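Long-range contacts in putative zinc protease (Bordetella pertussis, PDB 3IH6), which probably acts as a zinc-dependent metalloendopeptidase of the M16 family, this chain being a fragment of the longer protein that includes a predicted inactive M16 domain: residues P25-M30 / D98-T103; S57-A62 / Q102-T107; S70-F75 / F87-Q92. All blocks are in the same frame, centred on the assembly; numbering follows the deposited sequence.

Contact 1 (P25-M30 / D98-T103)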
loop_
_atom_site.group_PDB
_atom_site.type_symbol
_atom_site.label_atom_id
_atom_site.label_comp_id
_atom_site.label_asym_id
_atom_site.label_seq_id
_atom_site.Cartn_x
_atom_site.Cartn_y
_atom_site.Cartn_z
ATOM N N PRO E 25 10.629 -27.711 8.651
ATOM C CA PRO E 25 9.545 -28.130 9.541
ATOM C C PRO E 25 9.040 -26.981 10.423
ATOM O O PRO E 25 9.780 -26.048 10.721
ATOM C CB PRO E 25 10.186 -29.241 10.374
ATOM C CG PRO E 25 11.336 -29.712 9.537
ATOM C CD PRO E 25 11.866 -28.463 8.919
ATOM N N LEU E 26 7.761 -27.043 10.763
ATOM C CA LEU E 26 7.133 -26.117 11.669
ATOM C C LEU E 26 6.393 -26.914 12.703
ATOM O O LEU E 26 5.783 -27.927 12.376
ATOM C CB LEU E 26 6.155 -25.193 10.923
ATOM C CG LEU E 26 6.862 -24.158 10.043
ATOM C CD1 LEU E 26 6.340 -24.185 8.612
ATOM C CD2 LEU E 26 6.832 -22.762 10.660
ATOM N N VAL E 27 6.486 -26.480 13.955
ATOM C CA VAL E 27 5.631 -26.997 15.010
ATOM C C VAL E 27 4.813 -25.855 15.543
ATOM O O VAL E 27 5.186 -24.681 15.363
ATOM C CB VAL E 27 6.402 -27.704 16.146
ATOM C CG1 VAL E 27 6.989 -28.987 15.609
ATOM C CG2 VAL E 27 7.471 -26.808 16.764
ATOM N N ALA E 28 3.678 -26.201 16.152
ATOM C CA ALA E 28 2.701 -25.214 16.553
ATOM C C ALA E 28 1.930 -25.635 17.775
ATOM O O ALA E 28 1.682 -26.828 17.995
ATOM C CB ALA E 28 1.724 -24.908 15.393
ATOM N N ALA E 29 1.534 -24.636 18.562
ATOM C CA ALA E 29 0.542 -24.828 19.608
ATOM C C ALA E 29 -0.659 -23.851 19.478
ATOM O O ALA E 29 -0.491 -22.624 19.455
ATOM C CB ALA E 29 1.178 -24.726 20.989
HETATM N N MSE E 30 -1.861 -24.421 19.416
HETATM C CA MSE E 30 -3.100 -23.642 19.314
HETATM C C MSE E 30 -3.840 -23.497 20.647
HETATM O O MSE E 30 -3.987 -24.463 21.404
HETATM C CB MSE E 30 -4.054 -24.310 18.318
HETATM C CG MSE E 30 -5.094 -23.366 17.736
HETATM SE SE MSE E 30 -4.225 -22.415 16.282
HETATM C CE MSE E 30 -3.405 -24.000 15.404
ATOM N N ASP E 98 9.956 -32.372 18.644
ATOM C CA ASP E 98 9.311 -32.537 19.949
ATOM C C ASP E 98 9.959 -31.679 21.027
ATOM O O ASP E 98 9.272 -31.130 21.863
ATOM C CB ASP E 98 9.292 -34.008 20.362
ATOM C CG ASP E 98 8.530 -34.861 19.379
ATOM O OD1 ASP E 98 7.385 -34.509 19.044
ATOM O OD2 ASP E 98 9.086 -35.880 18.920
ATOM N N LYS E 99 11.278 -31.551 20.998
ATOM C CA LYS E 99 11.959 -30.711 21.973
ATOM C C LYS E 99 11.647 -29.240 21.730
ATOM O O LYS E 99 11.565 -28.467 22.689
ATOM C CB LYS E 99 13.468 -30.966 21.983
ATOM C CG LYS E 99 14.200 -30.131 23.022
ATOM C CD LYS E 99 15.612 -30.622 23.274
ATOM C CE LYS E 99 16.327 -29.724 24.282
ATOM N NZ LYS E 99 15.473 -29.403 25.476
ATOM N N ALA E 100 11.447 -28.856 20.464
ATOM C CA ALA E 100 10.988 -27.501 20.132
ATOM C C ALA E 100 9.583 -27.269 20.669
ATOM O O ALA E 100 9.333 -26.322 21.386
ATOM C CB ALA E 100 11.045 -27.224 18.584
ATOM N N LEU E 101 8.673 -28.167 20.337
ATOM C CA LEU E 101 7.284 -28.049 20.750
ATOM C C LEU E 101 7.190 -28.090 22.289
ATOM O O LEU E 101 6.375 -27.386 22.901
ATOM C CB LEU E 101 6.503 -29.188 20.104
ATOM C CG LEU E 101 4.974 -29.174 20.033
ATOM C CD1 LEU E 101 4.419 -27.863 19.518
ATOM C CD2 LEU E 101 4.544 -30.323 19.147
ATOM N N GLN E 102 8.042 -28.932 22.895
ATOM C CA GLN E 102 8.194 -29.035 24.345
ATOM C C GLN E 102 8.543 -27.681 24.957
ATOM O O GLN E 102 7.845 -27.218 25.867
ATOM C CB GLN E 102 9.285 -30.053 24.712
ATOM C CG GLN E 102 9.813 -29.919 26.144
ATOM C CD GLN E 102 8.708 -30.052 27.181
ATOM O OE1 GLN E 102 7.788 -30.854 27.006
ATOM N NE2 GLN E 102 8.779 -29.251 28.258
ATOM N N THR E 103 9.631 -27.070 24.483
ATOM C CA THR E 103 10.043 -25.791 25.000
ATOM C C THR E 103 9.035 -24.684 24.684
ATOM O O THR E 103 8.783 -23.847 25.535
ATOM C CB THR E 103 11.437 -25.392 24.503
ATOM O OG1 THR E 103 12.364 -26.464 24.752
ATOM C CG2 THR E 103 11.921 -24.102 25.202
#
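V27 of strand 26-30 and L101 of helix 98-103 have their CA atoms 6.1 Å apart, where the helix lies over the sheet with the two segment axes 8.3 Å apart at closest approach and their N-to-C directions 31° from parallel. V27 and L101 account for most of the buried surface. V27 points at the helix: its CG2 reaches A100 CB at 4.0 Å, while its CB is met by L101 CD1 at 3.9 Å, so the valine is covered by two successive residues of one helical turn. L101 leaves its backbone across the interface and only its outer end turns to the strand. A chi1 of -164° sets CG anti to the backbone N, and chi2 of 48° then brings CD1 to the strand backbone, 3.3 Å from A28 O, a methyl group set close against a carbonyl oxygen. A29 also points to the helix side and packs beyond this segment on L104 and T105 of the same helix, whereas A28 turns to the opposite face of the sheet, where it touches W155 of the second subunit. Along its two edges the strand is hydrogen-bonded through its backbone, V27 with A89 and A29 with F87 on one flank, A28 with G189 on the other. On the helix, D98 OD1 forms a salt bridge with R190 NH2, and R190 also packs against V27 and L101, tying the helix to the neighbouring strand 187-191. The side-chain pairs across the contact are all apolar, branched residues and small alanines lining the layer between helix and sheet, and the one polar atom touched is A28 O, pressed by a methyl; cohesion between these two segments therefore rests on dispersion and the burial of hydrocarbon.

Contact 2 (S57-A62 / Q102-T107)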
loop_
_atom_site.group_PDB
_atom_site.type_symbol
_atom_site.label_atom_id
_atom_site.label_comp_id
_atom_site.label_asym_id
_atom_site.label_seq_id
_atom_site.Cartn_x
_atom_site.Cartn_y
_atom_site.Cartn_z
ATOM N N SER E 57 11.482 -11.251 22.377
ATOM C CA SER E 57 10.235 -11.926 22.736
ATOM C C SER E 57 10.542 -13.226 23.530
ATOM O O SER E 57 11.614 -13.774 23.381
ATOM C CB SER E 57 9.468 -12.276 21.481
ATOM O OG SER E 57 10.145 -13.322 20.792
ATOM N N ARG E 58 9.592 -13.729 24.312
ATOM C CA ARG E 58 9.844 -14.870 25.195
ATOM C C ARG E 58 10.162 -16.109 24.352
ATOM O O ARG E 58 11.169 -16.796 24.587
ATOM C CB ARG E 58 8.660 -15.130 26.154
ATOM C CG ARG E 58 8.311 -13.994 27.157
ATOM C CD ARG E 58 9.517 -13.675 28.114
ATOM N NE ARG E 58 9.222 -12.730 29.206
ATOM C CZ ARG E 58 8.697 -13.083 30.381
ATOM N NH1 ARG E 58 8.367 -14.349 30.629
ATOM N NH2 ARG E 58 8.451 -12.169 31.303
ATOM N N LEU E 59 9.323 -16.385 23.354
ATOM C CA LEU E 59 9.571 -17.487 22.437
ATOM C C LEU E 59 10.946 -17.403 21.742
ATOM O O LEU E 59 11.702 -18.392 21.718
ATOM C CB LEU E 59 8.431 -17.653 21.422
ATOM C CG LEU E 59 7.080 -18.079 22.030
ATOM C CD1 LEU E 59 5.905 -18.005 20.990
ATOM C CD2 LEU E 59 7.181 -19.462 22.588
ATOM N N TYR E 60 11.245 -16.253 21.158
ATOM C CA TYR E 60 12.475 -16.139 20.417
ATOM C C TYR E 60 13.639 -16.488 21.320
ATOM O O TYR E 60 14.462 -17.322 20.961
ATOM C CB TYR E 60 12.640 -14.753 19.785
ATOM C CG TYR E 60 13.835 -14.627 18.829
ATOM C CD1 TYR E 60 13.639 -14.692 17.444
ATOM C CD2 TYR E 60 15.154 -14.403 19.309
ATOM C CE1 TYR E 60 14.706 -14.582 16.532
ATOM C CE2 TYR E 60 16.256 -14.272 18.389
ATOM C CZ TYR E 60 15.989 -14.345 17.005
ATOM O OH TYR E 60 16.994 -14.215 16.098
ATOM N N HIS E 61 13.673 -15.897 22.508
ATOM C CA HIS E 61 14.779 -16.132 23.418
ATOM C C HIS E 61 14.910 -17.599 23.884
ATOM O O HIS E 61 16.017 -18.083 24.089
ATOM C CB HIS E 61 14.664 -15.218 24.635
ATOM C CG HIS E 61 15.922 -15.147 25.422
ATOM N ND1 HIS E 61 17.005 -14.405 25.009
ATOM C CD2 HIS E 61 16.294 -15.757 26.571
ATOM C CE1 HIS E 61 17.987 -14.551 25.877
ATOM N NE2 HIS E 61 17.585 -15.375 26.828
ATOM N N ALA E 62 13.780 -18.291 24.048
ATOM C CA ALA E 62 13.802 -19.681 24.515
ATOM C C ALA E 62 14.220 -20.642 23.411
ATOM O O ALA E 62 14.917 -21.616 23.673
ATOM C CB ALA E 62 12.433 -20.073 25.074
ATOM N N GLN E 102 8.042 -28.932 22.895
ATOM C CA GLN E 102 8.194 -29.035 24.345
ATOM C C GLN E 102 8.543 -27.681 24.957
ATOM O O GLN E 102 7.845 -27.218 25.867
ATOM C CB GLN E 102 9.285 -30.053 24.712
ATOM C CG GLN E 102 9.813 -29.919 26.144
ATOM C CD GLN E 102 8.708 -30.052 27.181
ATOM O OE1 GLN E 102 7.788 -30.854 27.006
ATOM N NE2 GLN E 102 8.779 -29.251 28.258
ATOM N N THR E 103 9.631 -27.070 24.483
ATOM C CA THR E 103 10.043 -25.791 25.000
ATOM C C THR E 103 9.035 -24.684 24.684
ATOM O O THR E 103 8.783 -23.847 25.535
ATOM C CB THR E 103 11.437 -25.392 24.503
ATOM O OG1 THR E 103 12.364 -26.464 24.752
ATOM C CG2 THR E 103 11.921 -24.102 25.202
ATOM N N LEU E 104 8.488 -24.654 23.465
ATOM C CA LEU E 104 7.468 -23.639 23.105
ATOM C C LEU E 104 6.278 -23.617 24.089
ATOM O O LEU E 104 5.839 -22.549 24.514
ATOM C CB LEU E 104 6.911 -23.880 21.684
ATOM C CG LEU E 104 5.782 -22.922 21.249
ATOM C CD1 LEU E 104 6.320 -21.906 20.275
ATOM C CD2 LEU E 104 4.696 -23.710 20.590
ATOM N N THR E 105 5.715 -24.785 24.390
ATOM C CA THR E 105 4.538 -24.831 25.271
ATOM C C THR E 105 4.918 -24.564 26.737
ATOM O O THR E 105 4.155 -23.938 27.473
ATOM C CB THR E 105 3.777 -26.173 25.199
ATOM O OG1 THR E 105 4.669 -27.241 25.540
ATOM C CG2 THR E 105 3.174 -26.410 23.820
ATOM N N ALA E 106 6.082 -25.043 27.176
ATOM C CA ALA E 106 6.570 -24.678 28.529
ATOM C C ALA E 106 6.680 -23.170 28.721
ATOM O O ALA E 106 6.349 -22.653 29.777
ATOM C CB ALA E 106 7.876 -25.353 28.849
ATOM N N THR E 107 7.119 -22.437 27.705
ATOM C CA THR E 107 7.333 -20.981 27.869
ATOM C C THR E 107 5.984 -20.311 27.973
ATOM O O THR E 107 5.766 -19.414 28.805
ATOM C CB THR E 107 8.061 -20.376 26.623
ATOM O OG1 THR E 107 9.273 -21.085 26.382
ATOM C CG2 THR E 107 8.315 -18.873 26.775
#
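L59 and L104 supply the apolar centre of this helix pair, their side chains crossing obliquely with L59 CD2 only 3.5 Å from L104 CD1, tighter than usual for two carbons. T107 sets its two branches against residues one turn apart: CG2 lies 3.8 Å from R58 CB, and OG1 sits 3.6 Å from A62 CB. A62 CB also meets the methyl of T103, CG2, at 4.1 Å.

The polar bonds are made within each helix or to other parts of the chain. T107 OG1 donates to T103 O at 2.9 Å, tilted 34° from the carbonyl plane, while T107 N comes to the same oxygen from the opposite face; with its hydroxyl so occupied, T107 meets A62 as packing. S57 is the N-cap of its helix, OG accepting from Y60 N at 3.2 Å. R58 sends its guanidinium elsewhere, NE to E120 in a salt bridge and NH1 to K114 O.

The short segments cross at 141°, roughly antiparallel; L59 reaches V72 and L104 reaches A29 on the strands beneath. Two helices thus pack side by side on one face of an antiparallel sheet, an alpha+beta layer consistent with M16 family domains.

Contact 3 (S70-F75 / F87-Q92)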
loop_
_atom_site.group_PDB
_atom_site.type_symbol
_atom_site.label_atom_id
_atom_site.label_comp_id
_atom_site.label_asym_id
_atom_site.label_seq_id
_atom_site.Cartn_x
_atom_site.Cartn_y
_atom_site.Cartn_z
ATOM N N SER E 70 14.488 -21.882 14.249
ATOM C CA SER E 70 14.960 -20.945 13.254
ATOM C C SER E 70 14.292 -19.570 13.412
ATOM O O SER E 70 14.851 -18.526 13.080
ATOM C CB SER E 70 14.582 -21.537 11.882
ATOM O OG SER E 70 15.273 -20.896 10.876
ATOM N N GLY E 71 13.075 -19.596 13.914
ATOM C CA GLY E 71 12.301 -18.412 14.201
ATOM C C GLY E 71 11.045 -18.839 14.950
ATOM O O GLY E 71 10.817 -20.045 15.144
ATOM N N VAL E 72 10.225 -17.854 15.330
ATOM C CA VAL E 72 9.043 -18.080 16.097
ATOM C C VAL E 72 7.915 -17.199 15.588
ATOM O O VAL E 72 8.157 -16.146 14.998
ATOM C CB VAL E 72 9.244 -17.838 17.644
ATOM C CG1 VAL E 72 10.327 -18.735 18.215
ATOM C CG2 VAL E 72 9.476 -16.324 17.999
ATOM N N PHE E 73 6.677 -17.613 15.855
ATOM C CA PHE E 73 5.535 -16.799 15.438
ATOM C C PHE E 73 4.384 -16.875 16.405
ATOM O O PHE E 73 4.256 -17.829 17.143
ATOM C CB PHE E 73 5.092 -17.161 13.997
ATOM C CG PHE E 73 4.653 -18.586 13.832
ATOM C CD1 PHE E 73 5.548 -19.549 13.424
ATOM C CD2 PHE E 73 3.325 -18.959 14.063
ATOM C CE1 PHE E 73 5.127 -20.849 13.284
ATOM C CE2 PHE E 73 2.911 -20.247 13.915
ATOM C CZ PHE E 73 3.796 -21.194 13.527
ATOM N N GLY E 74 3.539 -15.849 16.388
ATOM C CA GLY E 74 2.392 -15.729 17.285
ATOM C C GLY E 74 1.345 -14.834 16.625
ATOM O O GLY E 74 1.647 -13.685 16.257
ATOM N N PHE E 75 0.127 -15.354 16.478
ATOM C CA PHE E 75 -1.005 -14.605 15.859
ATOM C C PHE E 75 -2.293 -14.802 16.646
ATOM O O PHE E 75 -2.572 -15.900 17.106
ATOM C CB PHE E 75 -1.294 -15.067 14.409
ATOM C CG PHE E 75 -0.094 -15.132 13.526
ATOM C CD1 PHE E 75 0.597 -16.335 13.357
ATOM C CD2 PHE E 75 0.345 -14.003 12.835
ATOM C CE1 PHE E 75 1.716 -16.402 12.509
ATOM C CE2 PHE E 75 1.469 -14.058 12.008
ATOM C CZ PHE E 75 2.157 -15.262 11.851
ATOM N N PHE E 87 0.706 -20.002 18.253
ATOM C CA PHE E 87 2.130 -19.789 18.410
ATOM C C PHE E 87 2.852 -20.926 17.738
ATOM O O PHE E 87 2.350 -22.057 17.664
ATOM C CB PHE E 87 2.526 -19.689 19.881
ATOM C CG PHE E 87 1.790 -18.598 20.624
ATOM C CD1 PHE E 87 2.213 -17.281 20.542
ATOM C CD2 PHE E 87 0.648 -18.886 21.357
ATOM C CE1 PHE E 87 1.525 -16.278 21.187
ATOM C CE2 PHE E 87 -0.057 -17.852 22.048
ATOM C CZ PHE E 87 0.377 -16.563 21.946
ATOM N N GLY E 88 4.040 -20.648 17.216
ATOM C CA GLY E 88 4.795 -21.764 16.665
ATOM C C GLY E 88 6.248 -21.463 16.477
ATOM O O GLY E 88 6.714 -20.371 16.795
ATOM N N ALA E 89 6.980 -22.450 15.977
ATOM C CA ALA E 89 8.401 -22.268 15.736
ATOM C C ALA E 89 8.745 -22.853 14.407
ATOM O O ALA E 89 8.156 -23.852 13.987
ATOM C CB ALA E 89 9.280 -22.885 16.870
ATOM N N GLN E 90 9.701 -22.204 13.749
ATOM C CA GLN E 90 10.200 -22.608 12.463
ATOM C C GLN E 90 11.486 -23.394 12.725
ATOM O O GLN E 90 12.377 -22.900 13.412
ATOM C CB GLN E 90 10.509 -21.332 11.676
ATOM C CG GLN E 90 10.425 -21.474 10.182
ATOM C CD GLN E 90 10.808 -20.192 9.443
ATOM O OE1 GLN E 90 11.435 -19.292 10.001
ATOM N NE2 GLN E 90 10.432 -20.118 8.186
ATOM N N LEU E 91 11.582 -24.603 12.186
ATOM C CA LEU E 91 12.758 -25.434 12.359
ATOM C C LEU E 91 13.623 -25.612 11.101
ATOM O O LEU E 91 13.192 -25.421 9.965
ATOM C CB LEU E 91 12.371 -26.803 12.935
ATOM C CG LEU E 91 12.153 -26.922 14.448
ATOM C CD1 LEU E 91 11.180 -25.893 14.995
ATOM C CD2 LEU E 91 11.681 -28.308 14.825
ATOM N N GLN E 92 14.874 -25.956 11.356
ATOM C CA GLN E 92 15.855 -26.310 10.363
ATOM C C GLN E 92 15.740 -27.809 10.267
ATOM O O GLN E 92 15.275 -28.442 11.222
ATOM C CB GLN E 92 17.224 -25.971 10.947
ATOM C CG GLN E 92 18.392 -25.914 10.004
ATOM C CD GLN E 92 19.254 -24.713 10.311
ATOM O OE1 GLN E 92 18.806 -23.794 11.010
ATOM N NE2 GLN E 92 20.488 -24.695 9.789
#
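F73 lays its ring flat over G88: G88 CA sits 3.6 Å from the ring centroid and 21° off the ring normal, a CH-pi contact of an aromatic with the glycine facing it across an antiparallel beta hairpin. The ring also meets that of Y4 on strand 2-6, with the two planes about 20° apart. With chi1 at 61°, CG of F73 stands between the backbone N and the carbonyl carbon, which tips the ring across onto the partner strand. F87, on the other strand, comes obliquely to G74, CD1 lying 3.6 Å from G74 CA, and on that same face of the sheet it packs on L59 and L108 of the covering helices. F73 thus covers its glycine with a ring face, whereas F87 approaches its own at a slant.

F73 and G88 are a hydrogen-bonded pair, with F73 N to G88 O at 2.9 Å and G88 N to F73 O at 2.8 Å. G71 faces Q90 in the next such pair, where Q90 N donates to G71 O at 2.8 Å. Between them, V72 and A89 form a non-hydrogen-bonded pair whose side chains turn to the helix side and touch L63. Q90, with its chain extended beyond CG, rises from the face occupied by F73 and packs on Y4 and V6.

Where the hairpin runs out to the loops, the ladder ends in a classic beta bulge, S70 and G71 both facing Q90. One carbonyl oxygen serves both residues of the bulge: the bond from S70 N to Q90 O is modelled so short that its length is doubtful, while G71 N reaches Q90 O in a weak bond of 3.4 Å.

In the fold
Contacts 1 and 2 use successive turns of helix 97-109, sharing Q102 and T103, and their centres lie about 9 Å apart; A29 CB of the strand meets L104 CD2 at 3.7 Å between them. Contact 3 is the hairpin beneath, about 8 Å from contact 1 and about 10 Å from contact 2, centre to centre. Its strand 84-90 adjoins strand 26-32, with A29 N 2.8 Å from F87 O, while L59 CD1 of contact 2 reaches F87 CD1 at 3.8 Å. Sheet and two helices thus close one apolar layer, and the other face of the sheet, at contacts 1 and 3, touches the second subunit. All three are structural packing within the predicted inactive M16 domain.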